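Local coordinates for protein CT253 (Chlamydia trachomatis serovar L2, PDB 6UXC) that is of unknown function but is probably a lipoprotein, made with a signal peptide and held at a membrane by an attached lipid, at residues Val20-Pro25 against Thr87-Ala92; Glu35-Asn40 against Asn149-Tyr154; Gln73-Thr78 against Ala97-Glu102; Pro79-Glu84 against Asn128-Ile133; Ser117-Val122 against Gln135-Ala140. All coordinates share one frame; numbering follows the deposited sequence. Where two conformers were deposited one is given.

How the interactions relate
From the N terminus, strand 19-28 opens interaction 1, whose loop closes when 87-92 returns to pack on the strand just before strand 94-105. Interaction 2 starts inside that loop, at 35-40, and closes at 149-154, so it crosses interaction 1 and encloses interactions 3, 4 and 5. Interaction 3 sets 73-78 on strand 94-105, and interaction 4 sets the following residues, 79-84, against the entry to strand 131-143. Both cross interaction 1 and each other. Interaction 5 is the hairpin of strands 113-124 and 131-143, in series with 1 and 3 but crossing 4. Interactions 1, 3, 4 and 5 share one sheet, while interaction 2 joins two loops on the opposite side of the chain's centre from interactions 1 and 4.

Interaction 1: Val20-Pro25 against Thr87-Ala92; sequences VVAMLP and TQLLPA
The crossover that carries the chain from strand 59-61 to the parallel strand 94-105 passes strand 19-28, and its last residues pack on that strand where Ala22 meets Ala92 and Leu89. The closest pair of side chains is Ala22 CB and Ala92 CB, 3.6 Å apart; the methyl of Ala92 also sits 3.5 Å from the backbone N of Ala22. Ala92 is brought there by a tight reversal of the chain: the peptide bond before Pro91 is cis, and Ala92 N donates to Leu89 O at 3.0 Å, which makes residues 89-92 a type VI turn. On one flank of the alanine pair, Val20 lays CG1 beside Pro91 O at 3.8 Å. On the other, Leu89 reaches over with CD2, which lies 3.9 Å from Ala22 CB and 3.7 Å from Leu24 CD2. The two leucines cross at about a right angle, and with CG anti to the carbonyl carbon (chi1 -54°) the end of Leu24 comes nearer the loop. Phe74 and Val95 also touch both leucines, whereas Val21 and Met23 point away, toward strand 59-61 and helix 41-55. No hydrogen bond joins the two segments; small methyls let the loop lie close, and Glu93 and Phe94 then bond to the Val20 backbone. The arrangement belongs to a beta-alpha-beta crossover between parallel strands, here one that skips over the strand lying between them.

Interaction 2: Glu35-Asn40 against Asn149-Tyr154; sequences ELLPWN and NDYHRY
Tyr151 and His152 do the touching on loop 149-154, and the residues before them set their places. Asn149 receives the Tyr151 hydroxyl on OD1, the OH lying 2.7 Å away in the carbonyl plane on a lone pair. Asp150 turns the chain in an Asx motif, its OD1 taking the backbone N of Arg153 at 2.8 Å from above the carboxylate plane. Tyr151 then meets the other loop near its backbone: CB packs on Leu37 CD2 at 3.7 Å, while its carbonyl O lies at the edge of the Trp39 ring, in plane, 3.6 Å from CZ3. The same Tyr151 O comes within 3.2 Å of Pro38 CG. With CG turned away from the carbonyl carbon (chi1 -62°), His152 spreads its imidazole across Pro38, whose CD stands over one face in a CH-pi contact, 3.8 Å from the ring centroid. His152 CE1 lies 3.3 Å from Leu36 O. Around this surface contact, the Tyr151 hydroxyl also bonds to Met166 N in helix 165-184, Leu37 and Trp39 pack on Met166, and Trp39 NE1 bonds to Glu44 in helix 41-55, which Asn40 caps.

Interaction 3: Gln73-Thr78 against Ala97-Glu102; sequences QFFSPT and AAEILE
Phe75 drives its ring against Ala97, Ala98 and Glu99, and the path from CB outward can be followed atom by atom. At CB, CG stands anti to the carbonyl carbon (chi1 -64°), which aims the ring at the strand. Phe75 CD1 comes first, 4.0 Å from Glu99 CB. Phe75 CE1 goes deepest, lying 3.4 Å from Ala98 O and 3.5 Å from Ala97 C, with the backbone placed obliquely to the ring. Phe75 CZ, at the tip, rests on Ala97 CB at 3.7 Å. The strand receiving it, 94-105, is the middle one of the five-stranded mixed sheet and further along carries a classic beta bulge, where Leu101 and Glu102 both face Ser117. Glu99 slides past Phe75 in the opposite direction, its carboxylate plane 85° from the ring, and its OE2 forms a salt bridge with Arg29. Phe27 stacks on the Phe75 ring. Next in the chain to Phe75, Phe74 sets CB against Ala97 CB at 4.1 Å, while its own ring turns off to meet Phe123 edge-to-face.

Interaction 4: Pro79-Glu84 against Asn128-Ile133; sequences PNISPE and NKVSMI
Met132 points CG opposite its backbone N and then bends at chi3 (-53°), a fold that delivers the CE methyl to the ring of Pro79. CE and Pro79 CG are 3.4 Å apart, tighter than ordinary van der Waals contact, and the two side chains cross at about a right angle. Val130 uses its chi1 of -178° to spread both methyls against Ile81: CG1 lies 4.0 Å from Ile81 CB, and CG2 lies 3.7 Å from the carbonyl O of Ile81. At the far end Pro83 presses its ring on the backbone, with CG 3.0 Å from Asn128 O. The segments run in nearly opposite directions, 162° apart, one in the loop before strand 94-105 and the other leading into strand 131-143, outermost in this chain's sheet. Phe74 also packs on Ile81, and Arg121 touches both Pro79 and Met132. With no hydrogen bond across the segments, the contact is van der Waals packing of proline rings, branched carbons and a thioether methyl, with two carbonyl oxygens lying against C-H groups.

Interaction 5: Ser117-Val122 against Gln135-Ala140; sequences SVRVRV and QEILDA
Strands 117-122 and 135-140 run antiparallel, and the hydrogen-bonded pairs Val118-Leu138 and Val120-Glu136 each exchange two backbone bonds, among them Val118 N to Leu138 O at 2.8 Å and Glu136 N to Val120 O at 3.0 Å. At the non-hydrogen-bonded pairs, alpha carbons approach carbonyls, as where Gln135 CA lies 3.2 Å from Val120 O. Ser117, Arg119 and Arg121 share a face with Gln135, Ile137 and Asp139. Arg121 runs extended from CG to NE and lies alongside Gln135, gripping its OE1 side-on with NE at 2.7 Å and NH2 at 2.9 Å. The oxygen is within 5° of the guanidinium plane, and the amide is turned 25° from it, so the two flat groups are nearly coplanar. These strands form a beta hairpin, with 131-143 as the outermost strand of the sheet in this chain. Arg121 is buried, and its guanidinium also bonds to the carbonyls of Phe74, Ser76 and Pro77, tying the hairpin to that loop. Arg119 also lies beside Gln135, its CD 3.6 Å from OE1, but the planes stand 57° apart. Farther along, Ile137 puts CG2 3.1 Å from Ser117 OG. On the opposite face, Val120 CG2 meets Leu138 CD1 at 3.9 Å, and Leu138 packs on Ile177 of helix 165-184, while Glu136 OE1 bonds to Tyr134 OH and bridges to Arg180.

Interaction 1: Val20-Pro25 against Thr87-Ala92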
# COMPACT_ATOMS: atom_id res chain seq x y z
N VAL A 20 -13.97 -3.80 8.71
CA VAL A 20 -12.82 -4.35 9.43
C VAL A 20 -11.80 -4.85 8.40
O VAL A 20 -12.14 -5.70 7.57
CB VAL A 20 -13.24 -5.46 10.39
CG1 VAL A 20 -12.07 -5.85 11.28
CG2 VAL A 20 -14.44 -5.00 11.23
N VAL A 21 -10.58 -4.30 8.44
CA VAL A 21 -9.62 -4.56 7.37
C VAL A 21 -8.31 -5.05 7.95
O VAL A 21 -7.91 -4.70 9.07
CB VAL A 21 -9.35 -3.32 6.48
CG1 VAL A 21 -10.65 -2.79 5.92
CG2 VAL A 21 -8.63 -2.23 7.26
N ALA A 22 -7.66 -5.91 7.18
CA ALA A 22 -6.30 -6.36 7.43
C ALA A 22 -5.44 -5.82 6.30
O ALA A 22 -5.84 -5.93 5.13
CB ALA A 22 -6.22 -7.88 7.45
N MET A 23 -4.29 -5.23 6.62
CA MET A 23 -3.36 -4.79 5.58
C MET A 23 -2.20 -5.78 5.50
O MET A 23 -1.52 -6.03 6.50
CB MET A 23 -2.79 -3.39 5.83
CG MET A 23 -1.99 -2.79 4.61
SD MET A 23 -0.93 -1.49 5.27
CE MET A 23 0.41 -2.47 5.98
N LEU A 24 -1.97 -6.32 4.30
CA LEU A 24 -0.78 -7.11 4.09
C LEU A 24 0.45 -6.21 3.98
O LEU A 24 0.36 -5.08 3.50
CB LEU A 24 -0.89 -7.92 2.81
CG LEU A 24 -2.14 -8.80 2.70
CD1 LEU A 24 -2.18 -9.55 1.39
CD2 LEU A 24 -2.24 -9.76 3.90
N PRO A 25 1.61 -6.70 4.38
CA PRO A 25 2.84 -5.99 4.03
C PRO A 25 2.86 -5.67 2.54
O PRO A 25 2.50 -6.50 1.70
CB PRO A 25 3.95 -6.97 4.41
CG PRO A 25 3.32 -7.85 5.47
CD PRO A 25 1.88 -7.98 5.07
N THR A 87 -7.91 -17.85 6.61
CA THR A 87 -8.34 -17.72 8.01
C THR A 87 -7.37 -16.93 8.87
O THR A 87 -7.77 -16.35 9.88
CB THR A 87 -8.54 -19.10 8.62
OG1 THR A 87 -7.30 -19.83 8.58
CG2 THR A 87 -9.62 -19.86 7.85
N GLN A 88 -6.09 -16.89 8.49
CA GLN A 88 -5.12 -16.11 9.26
C GLN A 88 -5.38 -14.62 9.22
O GLN A 88 -4.83 -13.88 10.05
CB GLN A 88 -3.71 -16.39 8.76
CG GLN A 88 -3.18 -17.75 9.16
CD GLN A 88 -1.82 -18.04 8.57
OE1 GLN A 88 -1.06 -17.12 8.23
NE2 GLN A 88 -1.53 -19.31 8.40
N LEU A 89 -6.25 -14.16 8.32
CA LEU A 89 -6.60 -12.74 8.26
C LEU A 89 -7.92 -12.43 8.93
O LEU A 89 -8.27 -11.26 9.09
CB LEU A 89 -6.62 -12.30 6.81
CG LEU A 89 -5.17 -12.44 6.30
CD1 LEU A 89 -5.11 -12.77 4.87
CD2 LEU A 89 -4.32 -11.21 6.65
N LEU A 90 -8.66 -13.44 9.36
CA LEU A 90 -9.79 -13.17 10.20
C LEU A 90 -9.26 -12.58 11.50
O LEU A 90 -8.14 -12.93 11.92
CB LEU A 90 -10.55 -14.44 10.48
CG LEU A 90 -11.11 -15.12 9.21
CD1 LEU A 90 -11.76 -16.45 9.56
CD2 LEU A 90 -12.13 -14.21 8.50
N PRO A 91 -10.01 -11.68 12.16
CA PRO A 91 -11.42 -11.33 11.91
C PRO A 91 -11.66 -10.18 10.96
O PRO A 91 -12.75 -9.58 10.98
CB PRO A 91 -11.91 -10.94 13.31
CG PRO A 91 -10.68 -10.25 13.89
CD PRO A 91 -9.51 -11.08 13.42
N ALA A 92 -10.67 -9.86 10.13
CA ALA A 92 -10.93 -8.88 9.10
C ALA A 92 -12.03 -9.37 8.16
O ALA A 92 -12.21 -10.58 7.92
CB ALA A 92 -9.67 -8.59 8.30

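Interaction 2: Glu35-Asn40 against Asn149-Tyr154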
# COMPACT_ATOMS: atom_id res chain seq x y z
N GLU A 35 20.74 -0.45 -4.11
CA GLU A 35 19.78 0.51 -3.57
C GLU A 35 20.51 1.71 -2.98
O GLU A 35 21.30 1.58 -2.05
CB GLU A 35 18.87 -0.12 -2.52
N LEU A 36 20.22 2.88 -3.54
CA LEU A 36 20.80 4.14 -3.08
C LEU A 36 19.91 4.85 -2.06
O LEU A 36 20.14 6.03 -1.76
CB LEU A 36 21.04 5.04 -4.29
CG LEU A 36 22.13 6.11 -4.17
CD1 LEU A 36 23.50 5.50 -3.83
CD2 LEU A 36 22.19 6.88 -5.48
N LEU A 37 18.91 4.16 -1.54
CA LEU A 37 18.10 4.79 -0.51
C LEU A 37 18.48 4.28 0.86
O LEU A 37 18.68 3.08 1.05
CB LEU A 37 16.62 4.50 -0.74
CG LEU A 37 15.85 5.47 -1.63
CD1 LEU A 37 14.39 5.19 -1.44
CD2 LEU A 37 16.19 6.93 -1.32
N PRO A 38 18.56 5.18 1.85
CA PRO A 38 18.86 4.75 3.21
C PRO A 38 17.68 4.15 3.95
O PRO A 38 17.76 3.95 5.17
CB PRO A 38 19.32 6.06 3.88
CG PRO A 38 18.58 7.11 3.17
CD PRO A 38 18.47 6.65 1.74
N TRP A 39 16.58 3.84 3.27
CA TRP A 39 15.48 3.13 3.90
C TRP A 39 14.88 2.19 2.87
O TRP A 39 15.14 2.29 1.67
CB TRP A 39 14.42 4.08 4.48
CG TRP A 39 13.51 4.75 3.46
CD1 TRP A 39 12.30 4.31 3.00
CD2 TRP A 39 13.77 5.98 2.76
NE1 TRP A 39 11.80 5.19 2.05
CE2 TRP A 39 12.67 6.22 1.90
CE3 TRP A 39 14.82 6.90 2.78
CZ2 TRP A 39 12.61 7.35 1.06
CZ3 TRP A 39 14.74 8.01 1.96
CH2 TRP A 39 13.64 8.22 1.11
N ASN A 40 14.04 1.29 3.35
CA ASN A 40 13.38 0.29 2.52
C ASN A 40 12.03 0.83 2.05
O ASN A 40 11.17 1.16 2.87
CB ASN A 40 13.20 -0.99 3.34
CG ASN A 40 12.50 -2.06 2.58
OD1 ASN A 40 11.32 -2.34 2.81
ND2 ASN A 40 13.22 -2.68 1.65
N ASN A 149 16.78 16.52 -3.65
CA ASN A 149 16.82 15.07 -3.81
C ASN A 149 17.95 14.45 -3.00
O ASN A 149 18.44 13.37 -3.33
CB ASN A 149 16.92 14.71 -5.29
CG ASN A 149 15.70 15.17 -6.09
OD1 ASN A 149 14.59 14.66 -5.91
ND2 ASN A 149 15.91 16.12 -6.99
N ASP A 150 18.39 15.13 -1.93
CA ASP A 150 19.29 14.53 -0.95
C ASP A 150 18.43 13.70 -0.00
O ASP A 150 17.92 14.20 1.01
CB ASP A 150 20.07 15.60 -0.20
CG ASP A 150 21.17 15.02 0.68
OD1 ASP A 150 21.02 13.85 1.10
OD2 ASP A 150 22.15 15.75 0.96
N TYR A 151 18.25 12.43 -0.35
CA TYR A 151 17.42 11.53 0.45
C TYR A 151 18.18 10.92 1.62
O TYR A 151 17.61 10.10 2.35
CB TYR A 151 16.82 10.45 -0.45
CG TYR A 151 15.88 11.12 -1.41
CD1 TYR A 151 14.72 11.73 -0.93
CD2 TYR A 151 16.18 11.21 -2.75
CE1 TYR A 151 13.86 12.40 -1.78
CE2 TYR A 151 15.33 11.89 -3.61
CZ TYR A 151 14.17 12.46 -3.13
OH TYR A 151 13.34 13.16 -4.00
N HIS A 152 19.42 11.33 1.83
CA HIS A 152 20.08 11.03 3.10
C HIS A 152 19.92 12.18 4.10
O HIS A 152 19.66 11.93 5.28
CB HIS A 152 21.54 10.67 2.82
CG HIS A 152 21.69 9.44 1.96
ND1 HIS A 152 21.56 9.47 0.59
CD2 HIS A 152 21.91 8.14 2.29
CE1 HIS A 152 21.72 8.25 0.10
NE2 HIS A 152 21.93 7.43 1.12
N ARG A 153 19.99 13.43 3.65
CA ARG A 153 19.68 14.55 4.54
C ARG A 153 18.18 14.65 4.82
O ARG A 153 17.77 14.96 5.95
CB ARG A 153 20.19 15.86 3.92
CG ARG A 153 20.06 17.06 4.85
N TYR A 154 17.35 14.38 3.82
CA TYR A 154 15.91 14.61 3.90
C TYR A 154 15.15 13.35 3.50
O TYR A 154 14.26 13.39 2.66
CB TYR A 154 15.48 15.77 3.01
CG TYR A 154 16.29 17.04 3.16
CD1 TYR A 154 16.25 17.77 4.35
CD2 TYR A 154 17.05 17.53 2.12
CE1 TYR A 154 16.97 18.94 4.49
CE2 TYR A 154 17.78 18.71 2.26
CZ TYR A 154 17.73 19.40 3.44
OH TYR A 154 18.45 20.56 3.59

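Interaction 3: Gln73-Thr78 against Ala97-Glu102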
# COMPACT_ATOMS: atom_id res chain seq x y z
N GLN A 73 -0.24 -14.99 -1.49
CA GLN A 73 -1.23 -15.48 -2.44
C GLN A 73 -2.12 -14.36 -2.96
O GLN A 73 -2.64 -14.45 -4.08
CB GLN A 73 -2.04 -16.61 -1.80
CG GLN A 73 -2.88 -16.21 -0.72
CD GLN A 73 -3.35 -17.39 0.13
OE1 GLN A 73 -3.49 -18.52 -0.33
NE2 GLN A 73 -3.61 -17.11 1.36
N PHE A 74 -2.30 -13.29 -2.18
CA PHE A 74 -3.16 -12.19 -2.61
C PHE A 74 -2.52 -11.32 -3.69
O PHE A 74 -3.22 -10.49 -4.29
CB PHE A 74 -3.54 -11.32 -1.40
CG PHE A 74 -4.44 -12.02 -0.43
CD1 PHE A 74 -3.91 -12.75 0.62
CD2 PHE A 74 -5.82 -11.95 -0.57
CE1 PHE A 74 -4.76 -13.41 1.52
CE2 PHE A 74 -6.65 -12.61 0.30
CZ PHE A 74 -6.11 -13.34 1.35
N PHE A 75 -1.23 -11.52 -3.97
CA PHE A 75 -0.52 -10.78 -5.00
C PHE A 75 -0.27 -11.60 -6.26
O PHE A 75 0.41 -11.11 -7.16
CB PHE A 75 0.81 -10.28 -4.47
CG PHE A 75 0.65 -9.29 -3.35
CD1 PHE A 75 0.22 -7.99 -3.63
CD2 PHE A 75 0.87 -9.65 -2.03
CE1 PHE A 75 0.10 -7.06 -2.62
CE2 PHE A 75 0.70 -8.71 -1.00
CZ PHE A 75 0.30 -7.41 -1.32
N SER A 76 -0.75 -12.84 -6.31
CA SER A 76 -0.63 -13.63 -7.53
C SER A 76 -1.41 -12.94 -8.65
O SER A 76 -2.55 -12.51 -8.42
CB SER A 76 -1.19 -15.02 -7.30
OG SER A 76 -1.13 -15.77 -8.48
N PRO A 77 -0.87 -12.81 -9.86
CA PRO A 77 -1.63 -12.17 -10.93
C PRO A 77 -3.01 -12.79 -11.13
O PRO A 77 -4.01 -12.06 -11.27
CB PRO A 77 -0.71 -12.33 -12.15
CG PRO A 77 0.69 -12.24 -11.53
CD PRO A 77 0.54 -13.05 -10.24
N THR A 78 -3.12 -14.11 -11.07
CA THR A 78 -4.42 -14.78 -11.02
C THR A 78 -4.53 -15.51 -9.68
O THR A 78 -4.02 -16.63 -9.54
CB THR A 78 -4.59 -15.76 -12.17
OG1 THR A 78 -4.48 -15.05 -13.43
CG2 THR A 78 -5.96 -16.47 -12.10
N ALA A 97 -4.28 -5.36 -0.21
CA ALA A 97 -3.06 -5.92 -0.80
C ALA A 97 -2.52 -4.91 -1.81
O ALA A 97 -3.01 -4.82 -2.94
CB ALA A 97 -3.36 -7.27 -1.47
N ALA A 98 -1.51 -4.15 -1.40
CA ALA A 98 -0.91 -3.13 -2.25
C ALA A 98 0.48 -3.58 -2.68
O ALA A 98 1.30 -3.98 -1.85
CB ALA A 98 -0.83 -1.80 -1.51
N GLU A 99 0.74 -3.50 -3.99
CA GLU A 99 2.02 -3.86 -4.58
C GLU A 99 2.64 -2.65 -5.26
O GLU A 99 2.00 -2.02 -6.10
CB GLU A 99 1.85 -4.96 -5.65
CG GLU A 99 3.15 -5.34 -6.31
CD GLU A 99 3.05 -6.49 -7.29
OE1 GLU A 99 1.93 -7.03 -7.52
OE2 GLU A 99 4.10 -6.86 -7.84
N ILE A 100 3.87 -2.33 -4.89
CA ILE A 100 4.64 -1.34 -5.63
C ILE A 100 5.08 -1.97 -6.93
O ILE A 100 5.85 -2.94 -6.94
CB ILE A 100 5.86 -0.87 -4.84
CG1 ILE A 100 5.48 -0.18 -3.52
CG2 ILE A 100 6.70 0.12 -5.68
CD1 ILE A 100 6.69 0.02 -2.61
N LEU A 101 4.62 -1.42 -8.05
CA LEU A 101 5.05 -1.97 -9.32
C LEU A 101 6.41 -1.40 -9.74
O LEU A 101 7.26 -2.12 -10.29
CB LEU A 101 3.99 -1.71 -10.40
CG LEU A 101 2.60 -2.29 -10.14
CD1 LEU A 101 1.67 -1.90 -11.29
CD2 LEU A 101 2.63 -3.80 -9.98
N GLU A 102 6.62 -0.11 -9.49
CA GLU A 102 7.89 0.52 -9.80
C GLU A 102 7.95 1.88 -9.12
O GLU A 102 6.93 2.49 -8.82
CB GLU A 102 8.09 0.68 -11.31
CG GLU A 102 7.35 1.87 -11.91
CD GLU A 102 7.55 2.02 -13.42
OE1 GLU A 102 8.39 1.31 -14.00
OE2 GLU A 102 6.85 2.86 -14.01

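Interaction 4: Pro79-Glu84 against Asn128-Ile133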
# COMPACT_ATOMS: atom_id res chain seq x y z
N PRO A 79 -5.21 -14.93 -8.69
CA PRO A 79 -5.23 -15.57 -7.36
C PRO A 79 -6.08 -16.82 -7.35
O PRO A 79 -7.07 -16.95 -8.07
CB PRO A 79 -5.83 -14.50 -6.45
CG PRO A 79 -5.75 -13.22 -7.20
CD PRO A 79 -5.76 -13.57 -8.66
N ASN A 80 -5.70 -17.75 -6.49
CA ASN A 80 -6.48 -18.95 -6.25
C ASN A 80 -6.32 -19.20 -4.75
O ASN A 80 -5.28 -19.72 -4.33
CB ASN A 80 -6.00 -20.13 -7.08
CG ASN A 80 -6.94 -21.29 -6.97
OD1 ASN A 80 -7.08 -21.87 -5.90
ND2 ASN A 80 -7.63 -21.60 -8.05
N ILE A 81 -7.32 -18.80 -3.97
CA ILE A 81 -7.22 -18.73 -2.50
C ILE A 81 -8.45 -19.44 -1.93
O ILE A 81 -9.56 -18.91 -2.00
CB ILE A 81 -7.15 -17.28 -1.99
CG1 ILE A 81 -6.00 -16.53 -2.69
CG2 ILE A 81 -6.95 -17.22 -0.48
CD1 ILE A 81 -5.94 -15.08 -2.38
N SER A 82 -8.24 -20.62 -1.35
CA SER A 82 -9.33 -21.33 -0.68
C SER A 82 -9.69 -20.61 0.61
O SER A 82 -8.88 -19.87 1.17
CB SER A 82 -8.90 -22.75 -0.33
OG SER A 82 -7.96 -22.69 0.74
N PRO A 83 -10.90 -20.81 1.12
CA PRO A 83 -11.24 -20.17 2.40
C PRO A 83 -10.29 -20.57 3.52
O PRO A 83 -9.98 -19.76 4.40
CB PRO A 83 -12.68 -20.65 2.66
CG PRO A 83 -13.21 -21.02 1.32
CD PRO A 83 -12.04 -21.53 0.53
N GLU A 84 -9.87 -21.84 3.52
CA GLU A 84 -8.93 -22.30 4.54
C GLU A 84 -7.67 -21.45 4.54
O GLU A 84 -7.08 -21.22 5.59
CB GLU A 84 -8.57 -23.76 4.26
CG GLU A 84 -7.59 -24.39 5.20
CD GLU A 84 -7.28 -25.84 4.81
OE1 GLU A 84 -6.96 -26.10 3.62
OE2 GLU A 84 -7.37 -26.71 5.68
N ASN A 128 -16.91 -17.19 4.54
CA ASN A 128 -16.09 -18.34 4.17
C ASN A 128 -15.80 -18.36 2.68
O ASN A 128 -15.66 -19.43 2.09
CB ASN A 128 -16.74 -19.67 4.59
CG ASN A 128 -16.66 -19.93 6.08
OD1 ASN A 128 -15.68 -19.58 6.73
ND2 ASN A 128 -17.68 -20.57 6.63
N LYS A 129 -15.71 -17.18 2.07
CA LYS A 129 -15.39 -17.05 0.66
C LYS A 129 -14.26 -16.04 0.52
O LYS A 129 -13.95 -15.30 1.45
CB LYS A 129 -16.61 -16.61 -0.15
CG LYS A 129 -17.74 -17.66 -0.18
N VAL A 130 -13.61 -16.03 -0.64
CA VAL A 130 -12.55 -15.07 -0.94
C VAL A 130 -12.84 -14.52 -2.33
O VAL A 130 -12.88 -15.28 -3.31
CB VAL A 130 -11.14 -15.70 -0.89
CG1 VAL A 130 -10.07 -14.67 -1.17
CG2 VAL A 130 -10.86 -16.39 0.43
N SER A 131 -13.01 -13.21 -2.42
CA SER A 131 -13.34 -12.56 -3.68
C SER A 131 -12.58 -11.26 -3.79
O SER A 131 -12.51 -10.50 -2.82
CB SER A 131 -14.84 -12.27 -3.79
OG SER A 131 -15.57 -13.35 -3.26
N MET A 132 -12.04 -10.99 -4.96
CA MET A 132 -11.40 -9.70 -5.22
C MET A 132 -12.45 -8.69 -5.67
O MET A 132 -13.05 -8.86 -6.74
CB MET A 132 -10.31 -9.85 -6.29
CG MET A 132 -9.43 -8.63 -6.36
SD MET A 132 -8.07 -8.66 -7.56
CE MET A 132 -7.20 -10.17 -7.20
N ILE A 133 -12.66 -7.63 -4.88
CA ILE A 133 -13.72 -6.66 -5.15
C ILE A 133 -13.20 -5.35 -5.74
O ILE A 133 -14.01 -4.51 -6.17
CB ILE A 133 -14.54 -6.34 -3.88
CG1 ILE A 133 -13.66 -5.72 -2.80
CG2 ILE A 133 -15.22 -7.61 -3.39
CD1 ILE A 133 -14.45 -5.09 -1.66

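Interaction 5: Ser117-Val122 against Gln135-Ala140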
# COMPACT_ATOMS: atom_id res chain seq x y z
N SER A 117 4.18 3.67 -9.05
CA SER A 117 2.96 3.04 -9.52
C SER A 117 2.65 1.90 -8.57
O SER A 117 3.54 1.09 -8.26
CB SER A 117 3.14 2.52 -10.95
OG SER A 117 1.98 1.89 -11.44
N VAL A 118 1.40 1.82 -8.10
CA VAL A 118 1.00 0.81 -7.12
C VAL A 118 -0.27 0.11 -7.60
O VAL A 118 -1.26 0.77 -7.92
CB VAL A 118 0.76 1.43 -5.74
CG1 VAL A 118 0.15 0.40 -4.78
CG2 VAL A 118 2.04 2.02 -5.20
N ARG A 119 -0.25 -1.23 -7.61
CA ARG A 119 -1.47 -2.00 -7.83
C ARG A 119 -2.14 -2.25 -6.48
O ARG A 119 -1.57 -2.90 -5.60
CB ARG A 119 -1.25 -3.32 -8.56
CG ARG A 119 -2.59 -4.01 -8.82
CD ARG A 119 -2.44 -5.34 -9.53
NE ARG A 119 -1.82 -5.20 -10.82
CZ ARG A 119 -0.62 -5.66 -11.16
NH1 ARG A 119 0.14 -6.32 -10.30
NH2 ARG A 119 -0.18 -5.45 -12.38
N VAL A 120 -3.34 -1.70 -6.32
CA VAL A 120 -4.13 -1.87 -5.11
C VAL A 120 -5.19 -2.92 -5.39
O VAL A 120 -5.91 -2.83 -6.39
CB VAL A 120 -4.78 -0.55 -4.67
CG1 VAL A 120 -5.57 -0.76 -3.40
CG2 VAL A 120 -3.72 0.55 -4.46
N ARG A 121 -5.28 -3.91 -4.51
CA ARG A 121 -6.34 -4.89 -4.49
C ARG A 121 -7.04 -4.88 -3.14
O ARG A 121 -6.40 -4.70 -2.11
CB ARG A 121 -5.80 -6.29 -4.76
CG ARG A 121 -5.41 -6.51 -6.17
CD ARG A 121 -4.69 -7.80 -6.31
NE ARG A 121 -4.58 -8.20 -7.70
CZ ARG A 121 -4.11 -9.38 -8.10
NH1 ARG A 121 -3.66 -10.24 -7.19
NH2 ARG A 121 -4.12 -9.69 -9.39
N VAL A 122 -8.35 -5.09 -3.15
CA VAL A 122 -9.09 -5.37 -1.93
C VAL A 122 -9.85 -6.67 -2.14
O VAL A 122 -10.52 -6.84 -3.16
CB VAL A 122 -10.07 -4.24 -1.56
CG1 VAL A 122 -10.79 -4.60 -0.27
CG2 VAL A 122 -9.33 -2.95 -1.41
N GLN A 135 -9.55 -3.75 -7.95
CA GLN A 135 -8.18 -3.81 -8.44
C GLN A 135 -7.94 -2.60 -9.32
O GLN A 135 -8.70 -2.37 -10.27
CB GLN A 135 -7.91 -5.08 -9.25
CG GLN A 135 -6.49 -5.15 -9.82
CD GLN A 135 -6.24 -6.43 -10.56
OE1 GLN A 135 -5.47 -7.27 -10.10
NE2 GLN A 135 -6.88 -6.60 -11.71
N GLU A 136 -6.90 -1.84 -9.02
CA GLU A 136 -6.59 -0.67 -9.82
C GLU A 136 -5.14 -0.30 -9.63
O GLU A 136 -4.59 -0.44 -8.53
CB GLU A 136 -7.49 0.51 -9.45
CG GLU A 136 -7.31 1.74 -10.36
CD GLU A 136 -8.27 2.87 -10.01
OE1 GLU A 136 -9.01 2.76 -9.01
OE2 GLU A 136 -8.30 3.89 -10.75
N ILE A 137 -4.53 0.21 -10.70
CA ILE A 137 -3.18 0.75 -10.63
C ILE A 137 -3.29 2.26 -10.46
O ILE A 137 -3.90 2.94 -11.29
CB ILE A 137 -2.36 0.38 -11.87
CG1 ILE A 137 -2.23 -1.14 -11.94
CG2 ILE A 137 -1.02 1.08 -11.85
CD1 ILE A 137 -1.59 -1.67 -13.19
N LEU A 138 -2.74 2.75 -9.36
CA LEU A 138 -2.68 4.15 -9.00
C LEU A 138 -1.23 4.62 -9.16
O LEU A 138 -0.29 3.85 -8.96
CB LEU A 138 -3.14 4.37 -7.56
CG LEU A 138 -4.53 3.81 -7.19
CD1 LEU A 138 -4.82 4.02 -5.73
CD2 LEU A 138 -5.63 4.41 -8.07
N ASP A 139 -1.06 5.88 -9.52
CA ASP A 139 0.30 6.37 -9.72
C ASP A 139 0.36 7.84 -9.36
O ASP A 139 -0.66 8.52 -9.23
CB ASP A 139 0.78 6.11 -11.15
CG ASP A 139 -0.12 6.73 -12.21
OD1 ASP A 139 -0.74 7.79 -11.96
OD2 ASP A 139 -0.20 6.13 -13.30
N ALA A 140 1.59 8.30 -9.16
CA ALA A 140 1.87 9.69 -8.81
C ALA A 140 3.22 10.06 -9.42
O ALA A 140 4.06 9.20 -9.65
CB ALA A 140 1.88 9.89 -7.30